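Local coordinates for protein 3-dehydroquinate dehydratase (Clostridium difficile, PDB 4H3D) that catalyses the cis-dehydration of 3-dehydroquinate to 3-dehydroshikimate, the third step of the chorismate pathway, through a covalent imine intermediate with the enzyme, at residues S145-N150 / K174-P179. Sequence-based numbering, arbitrary orientation.
Sequences SNHDFN and KIAVMP. With SHL (5-hydroxy-6-methyl-4-oxo-4H-pyran-2-carboxylic acid), chain I; ACT (acetate ion), chain J.
Met-178 curls against the backbone of Phe-149 just beyond the paired parts of parallel strands 141-148 and 172-177: its CG lies 3.4 Å from Phe-149 O, and bends at chi2 and chi3 (66° and 67°) bring CE to 4.3 Å from CD2 of the Phe-149 ring. Before this, the axes of segments 145-148 and 174-177 diverge by 7°. Asn-146 bonds to the residues flanking its partner Ile-175, its N donating to Lys-174 O and its O accepting from Ala-176 N in a nearly straight 3.0 Å bond; Asp-148 N donates to Ala-176 O. The Asn-146 amide packs alongside Ile-175, OD1 3.9 Å from CD1; the hydrogen bond of OD1 goes to Arg-161 of the intervening helix. On the other face, Lys-174 passes Ser-145 CB as a fully extended chain, which carries NZ to its covalent bond with CAL of the comenic acid-derived ligand. Ala-176 CB meets His-147 CD2 at 3.7 Å beside the ligand. His-147 NE2 shares a short 2.5 Å hydrogen bond with ligand OAC, while its ND1 is bonded to Glu-90. Adjacent strands of a beta-alpha-beta unit present the Schiff-base lysine and the proton-transferring histidine within the TIM-barrel active site of type I dehydroquinases.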
# COMPACT_ATOMS: atom_id res chain seq x y z
N SER B 145 -4.66 0.29 23.89
CA SER B 145 -3.69 -0.28 22.97
C SER B 145 -3.03 -1.55 23.46
O SER B 145 -2.97 -1.83 24.66
CB SER B 145 -2.60 0.76 22.67
OG SER B 145 -1.83 1.06 23.82
N ASN B 146 -2.52 -2.31 22.50
CA ASN B 146 -1.76 -3.53 22.77
C ASN B 146 -0.70 -3.69 21.68
O ASN B 146 -0.95 -3.39 20.50
CB ASN B 146 -2.68 -4.74 22.82
CG ASN B 146 -1.94 -6.05 23.10
OD1 ASN B 146 -2.00 -6.97 22.29
ND2 ASN B 146 -1.24 -6.12 24.22
N HIS B 147 0.47 -4.16 22.07
CA HIS B 147 1.59 -4.35 21.15
C HIS B 147 2.25 -5.71 21.29
O HIS B 147 2.29 -6.29 22.38
CB HIS B 147 2.66 -3.32 21.44
CG HIS B 147 2.16 -1.92 21.44
ND1 HIS B 147 1.47 -1.38 22.50
CD2 HIS B 147 2.26 -0.94 20.51
CE1 HIS B 147 1.15 -0.13 22.21
NE2 HIS B 147 1.62 0.17 21.01
N ASP B 148 2.72 -6.24 20.16
CA ASP B 148 3.53 -7.42 20.19
C ASP B 148 4.68 -7.10 19.27
O ASP B 148 4.50 -6.88 18.06
CB ASP B 148 2.77 -8.66 19.74
CG ASP B 148 3.54 -9.95 20.02
OD1 ASP B 148 4.79 -9.96 19.88
OD2 ASP B 148 2.88 -10.95 20.37
N PHE B 149 5.88 -7.01 19.85
CA PHE B 149 7.08 -6.70 19.08
C PHE B 149 7.83 -7.90 18.51
O PHE B 149 8.83 -7.73 17.83
CB PHE B 149 8.04 -5.85 19.91
CG PHE B 149 7.57 -4.49 20.10
CD1 PHE B 149 6.74 -4.18 21.15
CD2 PHE B 149 7.91 -3.50 19.19
CE1 PHE B 149 6.27 -2.88 21.31
CE2 PHE B 149 7.44 -2.21 19.33
CZ PHE B 149 6.62 -1.90 20.39
N ASN B 150 7.33 -9.10 18.76
CA ASN B 150 8.02 -10.33 18.31
C ASN B 150 7.25 -11.20 17.33
O ASN B 150 7.85 -11.99 16.62
CB ASN B 150 8.35 -11.17 19.53
CG ASN B 150 9.20 -10.43 20.54
OD1 ASN B 150 8.84 -10.33 21.71
ND2 ASN B 150 10.30 -9.86 20.08
N LYS B 174 -6.74 -0.27 19.58
CA LYS B 174 -5.54 -0.16 18.78
C LYS B 174 -4.64 -1.36 18.99
O LYS B 174 -4.38 -1.75 20.14
CB LYS B 174 -4.74 1.09 19.16
CG LYS B 174 -3.36 1.19 18.44
CD LYS B 174 -2.59 2.39 18.89
CE LYS B 174 -1.25 2.46 18.18
NZ LYS B 174 -0.42 3.62 18.66
N ILE B 175 -4.16 -1.94 17.90
CA ILE B 175 -3.23 -3.04 17.99
C ILE B 175 -2.11 -2.89 16.99
O ILE B 175 -2.32 -2.50 15.84
CB ILE B 175 -3.90 -4.46 17.91
CG1 ILE B 175 -2.93 -5.52 18.43
CG2 ILE B 175 -4.37 -4.79 16.50
CD1 ILE B 175 -3.56 -6.87 18.67
N ALA B 176 -0.90 -3.12 17.47
CA ALA B 176 0.31 -3.06 16.65
C ALA B 176 1.07 -4.38 16.84
O ALA B 176 1.37 -4.77 17.97
CB ALA B 176 1.18 -1.87 17.06
N VAL B 177 1.39 -5.05 15.73
CA VAL B 177 2.04 -6.35 15.77
C VAL B 177 3.26 -6.39 14.85
O VAL B 177 3.40 -5.56 13.96
CB VAL B 177 1.05 -7.48 15.39
CG1 VAL B 177 -0.12 -7.51 16.40
CG2 VAL B 177 0.53 -7.30 13.95
N MET B 178 4.14 -7.36 15.09
CA MET B 178 5.38 -7.46 14.32
C MET B 178 5.31 -8.66 13.37
O MET B 178 5.16 -9.80 13.81
CB MET B 178 6.57 -7.63 15.28
CG MET B 178 7.95 -7.66 14.58
SD MET B 178 8.34 -6.06 13.81
CE MET B 178 8.53 -4.99 15.23
N PRO B 179 5.45 -8.41 12.05
CA PRO B 179 5.43 -9.58 11.17
C PRO B 179 6.77 -10.31 11.18
O PRO B 179 7.80 -9.67 11.29
CB PRO B 179 5.21 -8.97 9.78
CG PRO B 179 5.88 -7.63 9.85
CD PRO B 179 5.68 -7.15 11.30
OAD SHL I . 3.79 4.17 14.17
CAH SHL I . 4.27 3.24 14.86
OAA SHL I . 5.31 2.63 14.51
CAK SHL I . 3.59 2.88 16.09
OAG SHL I . 2.39 3.60 16.44
CAF SHL I . 1.83 3.40 17.72
CAL SHL I . 0.79 4.19 18.10
CAJ SHL I . 2.44 2.51 18.54
OAC SHL I . 1.95 2.32 19.76
CAI SHL I . 3.53 1.80 18.13
CAE SHL I . 4.09 1.97 16.93
OAB SHL I . 4.07 0.91 18.94
C ACT J . 7.13 -8.26 23.18
O ACT J . 6.29 -7.52 22.58
OXT ACT J . 6.97 -9.49 23.03
CH3 ACT J . 8.26 -7.71 24.00